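Local coordinates for protein diacylglycerol lipase (Aspergillus oryzae, PDB 5XK2) that probably hydrolyses the ester bonds of mono- and diacylglycerols, as a fungal lipase of the class 3 family with an alpha/beta-hydrolase fold, at residues Thr12-Leu15 / Glu16-Phe20; Arg130-Lys133 / Thr134-Leu138; Leu259-Leu262 / Leu263-His266. One frame throughout, in Å; residues are numbered along the deposited sequence.

Interaction 1 (Thr12-Leu15 / Glu16-Phe20)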
ATOM      1  N   THR A  12      18.216  15.659  29.978  1.00 49.76           N
ATOM      2  CA  THR A  12      17.551  14.836  28.984  1.00 47.78           C
ATOM      3  C   THR A  12      18.593  14.174  28.090  1.00 47.08           C
ATOM      4  O   THR A  12      19.706  14.689  27.932  1.00 49.44           O
ATOM      5  CB  THR A  12      16.579  15.661  28.129  1.00 46.99           C
ATOM      6  OG1 THR A  12      15.751  14.779  27.364  1.00 56.84           O
ATOM      7  CG2 THR A  12      17.342  16.583  27.187  1.00 42.83           C
ATOM      8  N   THR A  13      18.246  13.024  27.520  1.00 33.74           N
ATOM      9  CA  THR A  13      19.183  12.327  26.653  1.00 24.92           C
ATOM     10  C   THR A  13      18.864  12.533  25.185  1.00 19.36           C
ATOM     11  O   THR A  13      17.786  13.030  24.830  1.00 18.82           O
ATOM     12  CB  THR A  13      19.166  10.820  26.926  1.00 25.22           C
ATOM     13  OG1 THR A  13      17.842  10.315  26.671  1.00 19.81           O
ATOM     14  CG2 THR A  13      19.537  10.552  28.383  1.00 35.98           C
ATOM     15  N   GLN A  14      19.767  12.060  24.339  1.00 16.27           N
ATOM     16  CA  GLN A  14      19.524  12.094  22.915  1.00 14.92           C
ATOM     17  C   GLN A  14      18.344  11.194  22.563  1.00 15.24           C
ATOM     18  O   GLN A  14      17.543  11.524  21.691  1.00 11.78           O
ATOM     19  CB  GLN A  14      20.763  11.673  22.145  1.00 21.85           C
ATOM     20  CG  GLN A  14      20.641  11.962  20.678  1.00 25.42           C
ATOM     21  CD  GLN A  14      21.942  11.773  19.934  1.00 35.80           C
ATOM     22  OE1 GLN A  14      22.612  10.752  20.081  1.00 32.11           O
ATOM     23  NE2 GLN A  14      22.306  12.762  19.126  1.00 38.59           N
ATOM     24  N   LEU A  15      18.243  10.052  23.239  1.00 13.98           N
ATOM     25  CA  LEU A  15      17.135   9.135  22.991  1.00 12.10           C
ATOM     26  C   LEU A  15      15.802   9.794  23.309  1.00 13.77           C
ATOM     27  O   LEU A  15      14.833   9.632  22.569  1.00 12.21           O
ATOM     28  CB  LEU A  15      17.295   7.851  23.828  1.00 13.98           C
ATOM     29  CG  LEU A  15      16.255   6.753  23.618  1.00 16.56           C
ATOM     30  CD1 LEU A  15      16.297   6.262  22.193  1.00 17.79           C
ATOM     31  CD2 LEU A  15      16.503   5.601  24.587  1.00 19.22           C
ATOM     32  N   GLU A  16      15.745  10.532  24.418  1.00 12.20           N
ATOM     33  CA  GLU A  16      14.508  11.210  24.782  1.00 12.06           C
ATOM     34  C   GLU A  16      14.143  12.252  23.723  1.00 11.35           C
ATOM     35  O   GLU A  16      12.963  12.420  23.378  1.00 13.38           O
ATOM     36  CB  GLU A  16      14.630  11.864  26.163  1.00 16.77           C
ATOM     37  CG  GLU A  16      14.615  10.834  27.303  1.00 24.45           C
ATOM     38  CD  GLU A  16      13.220  10.282  27.603  1.00 48.14           C
ATOM     39  OE1 GLU A  16      12.622   9.598  26.742  1.00 54.40           O
ATOM     40  OE2 GLU A  16      12.717  10.529  28.721  1.00 61.77           O
ATOM     41  N   ASP A  17      15.156  12.939  23.205  1.00 10.33           N
ATOM     42  CA  ASP A  17      14.946  13.919  22.138  1.00 12.15           C
ATOM     43  C   ASP A  17      14.314  13.233  20.922  1.00 11.92           C
ATOM     44  O   ASP A  17      13.324  13.713  20.353  1.00 10.80           O
ATOM     45  CB  ASP A  17      16.285  14.574  21.761  1.00 11.59           C
ATOM     46  CG  ASP A  17      16.147  15.661  20.702  1.00 17.06           C
ATOM     47  OD1 ASP A  17      15.709  16.781  21.042  1.00 18.27           O
ATOM     48  OD2 ASP A  17      16.502  15.391  19.527  1.00 21.62           O
ATOM     49  N   PHE A  18      14.882  12.095  20.544  1.00 10.17           N
ATOM     50  CA  PHE A  18      14.401  11.353  19.380  1.00  8.55           C
ATOM     51  C   PHE A  18      12.942  10.908  19.554  1.00 11.70           C
ATOM     52  O   PHE A  18      12.165  10.891  18.592  1.00 13.15           O
ATOM     53  CB  PHE A  18      15.272  10.115  19.133  1.00  9.70           C
ATOM     54  CG  PHE A  18      16.670  10.410  18.667  1.00 10.62           C
ATOM     55  CD1 PHE A  18      17.044  11.679  18.241  1.00 10.45           C
ATOM     56  CD2 PHE A  18      17.621   9.394  18.654  1.00 10.57           C
ATOM     57  CE1 PHE A  18      18.337  11.923  17.787  1.00 13.25           C
ATOM     58  CE2 PHE A  18      18.914   9.626  18.209  1.00 12.45           C
ATOM     59  CZ  PHE A  18      19.282  10.884  17.788  1.00 14.35           C
ATOM     60  N   LYS A  19      12.589  10.519  20.777  1.00 10.71           N
ATOM     61  CA  LYS A  19      11.221  10.104  21.095  1.00  9.67           C
ATOM     62  C   LYS A  19      10.227  11.265  21.096  1.00 12.48           C
ATOM     63  O   LYS A  19       9.010  11.053  21.056  1.00 13.99           O
ATOM     64  CB  LYS A  19      11.194   9.406  22.454  1.00 11.14           C
ATOM     65  CG  LYS A  19      11.837   8.029  22.423  1.00 11.37           C
ATOM     66  CD  LYS A  19      11.993   7.459  23.834  1.00 14.14           C
ATOM     67  CE  LYS A  19      12.564   6.043  23.773  1.00 15.46           C
ATOM     68  NZ  LYS A  19      12.664   5.456  25.147  1.00 16.73           N
ATOM     69  N   PHE A  20      10.734  12.489  21.222  1.00 10.93           N
ATOM     70  CA  PHE A  20       9.865  13.653  21.198  1.00 10.67           C
ATOM     71  C   PHE A  20       9.490  14.129  19.787  1.00 12.42           C
ATOM     72  O   PHE A  20       8.308  14.275  19.470  1.00 11.01           O
ATOM     73  CB  PHE A  20      10.533  14.798  21.966  1.00 10.37           C
ATOM     74  CG  PHE A  20       9.747  16.076  21.952  1.00 10.98           C
ATOM     75  CD1 PHE A  20       8.536  16.160  22.613  1.00 14.01           C
ATOM     76  CD2 PHE A  20      10.225  17.195  21.276  1.00 13.70           C
ATOM     77  CE1 PHE A  20       7.797  17.337  22.622  1.00 15.47           C
ATOM     78  CE2 PHE A  20       9.493  18.375  21.278  1.00 10.52           C
ATOM     79  CZ  PHE A  20       8.280  18.448  21.936  1.00 13.87           C
TER
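Thr-13 caps the first turn of helix 14-27, the opening helix of the chain, in a local contact at the protein surface that joins side chains three or four residues apart along the first turns. As N-cap residue it turns its hydroxyl back into the helix: with OG1 lodged between the backbone N and the carbonyl carbon (chi1 61°), the oxygen accepts from Glu-16 N at 3.1 Å. Its carbonyl does a second job, Thr-13 O taking the N-H of Asp-17, so the helical backbone bonding starts at the cap residue itself. Thr-12 lies just outside the helix, its OG1 3.3 Å from Glu-16 CB, and the chain of Glu-16 folds at chi2 and heads off from the turn.

Gln-14 reaches along the helix over one face of the Phe-18 ring. Its CG sits 3.4 Å from CZ at the far end of the ring, and the amide plane is only 20° from the ring plane. Over the same face, nearer the ring's attachment, stands Gln-14 O, which also accepts from Phe-18 N at 3.0 Å. The ring goes inward, where Phe-201 and Tyr-225 meet it edge-to-face. Asp-17 is held by Tyr-176 and Trp-21.

Leu-15 and Lys-19 pair through their aliphatic parts. Leu-15 CG lies 3.8 Å from Lys-19 CE, the lysine chain being fully extended beyond CG, and this brings NZ past the leucine to the carbonyl of Val-235. Phe-272 touches both side chains. A threonine hydroxyl closing on the amide three residues ahead, followed by i to i+4 backbone bonds, is the classic N-cap of an alpha-helix, here starting the N-terminal helix of a class 3 lipase.

Interaction 2 (Arg130-Lys133 / Thr134-Leu138)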
ATOM      1  N   ARG A 130       5.309  29.354   0.748  1.00 16.76           N
ATOM      2  CA  ARG A 130       4.454  29.551   1.927  1.00 16.63           C
ATOM      3  C   ARG A 130       5.210  29.310   3.219  1.00 15.12           C
ATOM      4  O   ARG A 130       5.072  30.047   4.188  1.00 13.71           O
ATOM      5  CB  ARG A 130       3.272  28.595   1.890  1.00 22.42           C
ATOM      6  CG  ARG A 130       2.030  29.096   1.272  1.00 32.87           C
ATOM      7  CD  ARG A 130       1.111  27.900   1.172  1.00 40.19           C
ATOM      8  NE  ARG A 130       1.507  27.018   0.083  1.00 29.30           N
ATOM      9  CZ  ARG A 130       0.794  25.974  -0.307  1.00 22.70           C
ATOM     10  NH1 ARG A 130      -0.324  25.665   0.339  1.00 20.07           N
ATOM     11  NH2 ARG A 130       1.188  25.246  -1.340  1.00 26.41           N
ATOM     12  N   ILE A 131       6.017  28.251   3.227  1.00 14.30           N
ATOM     13  CA  ILE A 131       6.751  27.893   4.437  1.00 11.48           C
ATOM     14  C   ILE A 131       7.844  28.919   4.758  1.00 14.18           C
ATOM     15  O   ILE A 131       7.998  29.345   5.898  1.00 15.41           O
ATOM     16  CB  ILE A 131       7.332  26.466   4.305  1.00 11.08           C
ATOM     17  CG1 ILE A 131       6.179  25.451   4.375  1.00 13.23           C
ATOM     18  CG2 ILE A 131       8.367  26.208   5.398  1.00 14.48           C
ATOM     19  CD1 ILE A 131       6.567  24.018   4.020  1.00 13.42           C
ATOM     20  N   ILE A 132       8.587  29.353   3.744  1.00 12.17           N
ATOM     21  CA  ILE A 132       9.606  30.366   3.947  1.00 12.26           C
ATOM     22  C   ILE A 132       8.984  31.685   4.404  1.00 12.59           C
ATOM     23  O   ILE A 132       9.511  32.345   5.306  1.00 14.31           O
ATOM     24  CB  ILE A 132      10.424  30.559   2.666  1.00 15.37           C
ATOM     25  CG1 ILE A 132      11.294  29.321   2.444  1.00 14.65           C
ATOM     26  CG2 ILE A 132      11.291  31.824   2.747  1.00 21.00           C
ATOM     27  CD1 ILE A 132      12.038  29.334   1.137  1.00 18.70           C
ATOM     28  N   LYS A 133       7.845  32.036   3.804  1.00 14.60           N
ATOM     29  CA  LYS A 133       7.120  33.246   4.199  1.00 16.72           C
ATOM     30  C   LYS A 133       6.808  33.188   5.681  1.00 14.92           C
ATOM     31  O   LYS A 133       7.013  34.151   6.425  1.00 15.91           O
ATOM     32  CB  LYS A 133       5.832  33.399   3.390  1.00 16.86           C
ATOM     33  CG  LYS A 133       4.979  34.619   3.790  1.00 23.02           C
ATOM     34  CD  LYS A 133       3.594  34.536   3.149  1.00 32.52           C
ATOM     35  CE  LYS A 133       2.790  35.837   3.296  1.00 43.76           C
ATOM     36  NZ  LYS A 133       1.726  35.771   4.349  1.00 41.72           N
ATOM     37  N   THR A 134       6.336  32.022   6.109  1.00 14.68           N
ATOM     38  CA  THR A 134       5.965  31.828   7.507  1.00 13.61           C
ATOM     39  C   THR A 134       7.176  31.843   8.437  1.00 11.85           C
ATOM     40  O   THR A 134       7.121  32.442   9.512  1.00 12.65           O
ATOM     41  CB  THR A 134       5.177  30.515   7.680  1.00 12.27           C
ATOM     42  OG1 THR A 134       3.982  30.570   6.880  1.00 14.06           O
ATOM     43  CG2 THR A 134       4.782  30.318   9.147  1.00 16.38           C
ATOM     44  N   LEU A 135       8.279  31.191   8.047  1.00 10.67           N
ATOM     45  CA  LEU A 135       9.482  31.230   8.863  1.00 10.22           C
ATOM     46  C   LEU A 135       9.945  32.683   9.056  1.00 12.95           C
ATOM     47  O   LEU A 135      10.311  33.090  10.154  1.00 11.83           O
ATOM     48  CB  LEU A 135      10.605  30.397   8.221  1.00 14.18           C
ATOM     49  CG  LEU A 135      10.338  28.888   8.196  1.00 11.95           C
ATOM     50  CD1 LEU A 135      11.497  28.157   7.517  1.00 13.44           C
ATOM     51  CD2 LEU A 135      10.147  28.357   9.601  1.00 12.91           C
ATOM     52  N   ASP A 136       9.893  33.448   7.972  1.00 16.16           N
ATOM     53  CA  ASP A 136      10.327  34.842   8.012  1.00 14.51           C
ATOM     54  C   ASP A 136       9.419  35.675   8.938  1.00 11.56           C
ATOM     55  O   ASP A 136       9.907  36.513   9.708  1.00 17.09           O
ATOM     56  CB  ASP A 136      10.364  35.420   6.597  1.00 14.01           C
ATOM     57  CG  ASP A 136      11.523  34.861   5.757  1.00 22.39           C
ATOM     58  OD1 ASP A 136      12.362  34.093   6.287  1.00 23.22           O
ATOM     59  OD2 ASP A 136      11.586  35.213   4.561  1.00 25.41           O
ATOM     60  N   GLU A 137       8.115  35.422   8.891  1.00 11.77           N
ATOM     61  CA  GLU A 137       7.170  36.131   9.760  1.00 12.92           C
ATOM     62  C   GLU A 137       7.424  35.790  11.235  1.00 15.05           C
ATOM     63  O   GLU A 137       7.294  36.645  12.105  1.00 14.98           O
ATOM     64  CB  GLU A 137       5.727  35.793   9.375  1.00 16.91           C
ATOM     65  CG  GLU A 137       5.292  36.386   8.038  1.00 18.50           C
ATOM     66  CD  GLU A 137       3.996  35.805   7.523  1.00 27.18           C
ATOM     67  OE1 GLU A 137       3.512  34.810   8.108  1.00 28.46           O
ATOM     68  OE2 GLU A 137       3.449  36.363   6.542  1.00 28.57           O
ATOM     69  N   LEU A 138       7.791  34.541  11.512  1.00 11.99           N
ATOM     70  CA  LEU A 138       7.970  34.103  12.889  1.00 13.95           C
ATOM     71  C   LEU A 138       9.291  34.550  13.494  1.00 13.92           C
ATOM     72  O   LEU A 138       9.441  34.593  14.706  1.00 15.03           O
ATOM     73  CB  LEU A 138       7.868  32.573  12.969  1.00 11.44           C
ATOM     74  CG  LEU A 138       6.454  32.060  12.759  1.00 11.76           C
ATOM     75  CD1 LEU A 138       6.479  30.534  12.580  1.00 13.21           C
ATOM     76  CD2 LEU A 138       5.602  32.446  13.975  1.00 15.45           C
TER
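Lys-133 reaches one helical turn ahead to Glu-137, and its chain can be followed out from the backbone. CB lies beside the following amide and does not yet reach Glu-137. CG stands anti to the backbone N (chi1 177°), which sends the chain out along the carbonyl side; CG passes 3.6 Å from Glu-137 OE2, with CD a little farther off. CE comes to 3.4 Å from the same oxygen. A bend at chi4 (-103°) then swings the tip round, and NZ meets Glu-137 OE2 on its syn side at 2.9 Å, 18° out of the carboxylate plane, in a salt bridge. Both residues are exposed, so solvent probably weakens the attraction.

This i to i+4 ion pair lies on the outer side of helix 118-138, whose inner side packs on the central sheet of the alpha/beta-hydrolase fold. Ile-131, Thr-134 and Leu-138 touch strand 71-78, while Ile-131 and Leu-135 reach strand 83-89.

On the sheet-facing side Thr-134 uses Arg-130 O twice: its N-H and its hydroxyl OG1, each 3.0 Å away, approach from opposite faces of the carbonyl plane, so its hydroxyl proton is used within its own helix. Ile-131 CG2 and Leu-135 CD1 approach to 4.3 Å. Ile-132 and Asp-136 lie side by side and point the same way, Ile-132 CG2 3.9 Å from Asp-136 OD2, while Asp-136 OD1 is bonded to Tyr-171 OH.

Interaction 3 (Leu259-Leu262 / Leu263-His266)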
ATOM      1  N   LEU A 259      16.368  -7.007  -0.077  1.00 18.37           N
ATOM      2  CA  LEU A 259      15.111  -6.686  -0.755  1.00 16.85           C
ATOM      3  C   LEU A 259      14.108  -5.970   0.172  1.00 16.41           C
ATOM      4  O   LEU A 259      14.140  -6.163   1.382  1.00 15.90           O
ATOM      5  CB  LEU A 259      14.463  -7.969  -1.298  1.00 25.99           C
ATOM      6  CG  LEU A 259      15.083  -8.662  -2.514  1.00 32.49           C
ATOM      7  CD1 LEU A 259      14.144  -9.755  -3.004  1.00 32.33           C
ATOM      8  CD2 LEU A 259      15.370  -7.677  -3.630  1.00 37.60           C
ATOM      9  N   PRO A 260      13.216  -5.140  -0.397  1.00 13.51           N
ATOM     10  CA  PRO A 260      12.092  -4.546   0.343  1.00 13.91           C
ATOM     11  C   PRO A 260      10.941  -5.535   0.510  1.00 16.44           C
ATOM     12  O   PRO A 260      10.179  -5.736  -0.427  1.00 19.85           O
ATOM     13  CB  PRO A 260      11.687  -3.329  -0.500  1.00 18.02           C
ATOM     14  CG  PRO A 260      12.224  -3.591  -1.867  1.00 23.11           C
ATOM     15  CD  PRO A 260      13.346  -4.592  -1.762  1.00 19.77           C
ATOM     16  N   ASP A 261      10.895  -6.224   1.641  1.00 13.81           N
ATOM     17  CA  ASP A 261       9.860  -7.225   1.910  1.00 12.88           C
ATOM     18  C   ASP A 261       8.508  -6.576   2.230  1.00 14.24           C
ATOM     19  O   ASP A 261       8.380  -5.833   3.207  1.00 15.00           O
ATOM     20  CB  ASP A 261      10.344  -8.094   3.083  1.00 14.10           C
ATOM     21  CG  ASP A 261       9.392  -9.233   3.448  1.00 22.69           C
ATOM     22  OD1 ASP A 261       8.276  -9.353   2.894  1.00 18.53           O
ATOM     23  OD2 ASP A 261       9.783 -10.015   4.345  1.00 27.44           O
ATOM     24  N   LEU A 262       7.502  -6.852   1.404  1.00 12.93           N
ATOM     25  CA  LEU A 262       6.165  -6.315   1.627  1.00 11.81           C
ATOM     26  C   LEU A 262       5.625  -6.696   3.008  1.00 12.53           C
ATOM     27  O   LEU A 262       4.965  -5.883   3.672  1.00 14.94           O
ATOM     28  CB  LEU A 262       5.213  -6.813   0.528  1.00 14.50           C
ATOM     29  CG  LEU A 262       3.723  -6.507   0.714  1.00 14.51           C
ATOM     30  CD1 LEU A 262       3.490  -5.006   0.749  1.00 15.95           C
ATOM     31  CD2 LEU A 262       2.962  -7.109  -0.445  1.00 15.56           C
ATOM     32  N   LEU A 263       5.917  -7.910   3.455  1.00 13.26           N
ATOM     33  CA  LEU A 263       5.367  -8.363   4.731  1.00 15.71           C
ATOM     34  C   LEU A 263       6.105  -7.748   5.915  1.00 16.96           C
ATOM     35  O   LEU A 263       5.655  -7.859   7.051  1.00 15.95           O
ATOM     36  CB  LEU A 263       5.390  -9.893   4.832  1.00 16.93           C
ATOM     37  CG  LEU A 263       4.499 -10.455   5.946  1.00 25.00           C
ATOM     38  CD1 LEU A 263       3.043 -10.010   5.812  1.00 24.42           C
ATOM     39  CD2 LEU A 263       4.599 -11.970   5.971  1.00 29.09           C
ATOM     40  N   ALA A 264       7.212  -7.058   5.647  1.00 16.09           N
ATOM     41  CA  ALA A 264       7.920  -6.342   6.716  1.00 15.33           C
ATOM     42  C   ALA A 264       7.311  -4.958   6.955  1.00 17.17           C
ATOM     43  O   ALA A 264       7.835  -4.165   7.737  1.00 13.14           O
ATOM     44  CB  ALA A 264       9.394  -6.225   6.396  1.00 12.81           C
ATOM     45  N   PHE A 265       6.202  -4.652   6.286  1.00 12.48           N
ATOM     46  CA  PHE A 265       5.648  -3.318   6.393  1.00 11.63           C
ATOM     47  C   PHE A 265       5.278  -2.923   7.831  1.00 13.69           C
ATOM     48  O   PHE A 265       5.341  -1.752   8.180  1.00 13.26           O
ATOM     49  CB  PHE A 265       4.428  -3.153   5.485  1.00 15.60           C
ATOM     50  CG  PHE A 265       4.065  -1.729   5.284  1.00 16.08           C
ATOM     51  CD1 PHE A 265       4.784  -0.945   4.408  1.00 20.74           C
ATOM     52  CD2 PHE A 265       3.059  -1.145   6.041  1.00 22.45           C
ATOM     53  CE1 PHE A 265       4.481   0.384   4.249  1.00 18.03           C
ATOM     54  CE2 PHE A 265       2.745   0.195   5.886  1.00 26.88           C
ATOM     55  CZ  PHE A 265       3.458   0.958   4.991  1.00 21.28           C
ATOM     56  N   HIS A 266       4.945  -3.894   8.675  1.00 11.27           N
ATOM     57  CA  HIS A 266       4.652  -3.598  10.078  1.00 11.51           C
ATOM     58  C   HIS A 266       5.771  -2.756  10.712  1.00 13.07           C
ATOM     59  O   HIS A 266       5.506  -1.881  11.528  1.00 11.17           O
ATOM     60  CB  HIS A 266       4.457  -4.900  10.868  1.00 10.94           C
ATOM     61  CG  HIS A 266       5.693  -5.737  10.964  1.00 11.72           C
ATOM     62  ND1 HIS A 266       6.551  -5.680  12.044  1.00 13.24           N
ATOM     63  CD2 HIS A 266       6.249  -6.614  10.089  1.00 13.99           C
ATOM     64  CE1 HIS A 266       7.565  -6.509  11.845  1.00 14.31           C
ATOM     65  NE2 HIS A 266       7.405  -7.088  10.669  1.00 16.17           N
TER
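Asp-261 folds its carboxylate toward the amide of Leu-263, and hydrogen bonds carry most of this tight turn. Asp-261 OD1 accepts from Leu-263 N at 2.8 Å, a side-chain bond to the amide two residues on, as in an Asx turn. A chi1 of -177° turns CG away from the backbone N, to the side of the carbonyl carbon, and the N-H meets OD1 from above the carboxylate plane, 51° out. The backbone oxygen of the same residue takes the next donor, Ala-264 N at 3.0 Å. One residue later the pattern recurs, Leu-262 O accepting from Phe-265 N at 3.1 Å. Both carbonyls are approached from well above their planes, the sharp geometry of i to i+3 bonds in a short 3-10 segment.

Van der Waals contacts are fewer. Leu-263 lies beside the aspartate, its CB 3.5 Å from Asp-261 OD1, and Ala-264 CB meets Asp-261 CB, carbon to carbon, at 3.9 Å. Phe-265 brings only its CB against Leu-262 O before its ring leaves the turn to meet His-268, the histidine of the probable Ser-His-Asp triad. Through the Phe-265 ring the turn probably borders the catalytic site.

Backbone hydrogen bonds link Pro-260, through its carbonyl oxygen, and Leu-262 to the second subunit, and Pro-260 packs against Asp-261 of that subunit. Within the chain, the turn lies in the long segment after strand 240-243, the last strand of the central sheet, and Ala-264 packs on Asp-205 and Pro-207 in the loop between strands 198-203 and 224-227.

How the interactions relate
Along the chain the three contacts come in series: interaction 1 at the start of helix 14-27, interaction 2 at the end of helix 118-138, interaction 3 in the loop after strand 240-243. None touches another. The centres of interactions 1 and 2 lie about 27 Å apart, as do those of 1 and 3, while 2 and 3 are about 38 Å apart on opposite sides of the chain's centre. The mixed eight-stranded sheet connects them: interaction 2 packs against its early strands, Phe-18 of interaction 1 meets aromatics of its later ones. Both hold helix turns against the sheet, whereas only interaction 3 borders the probable active site and the subunit interface.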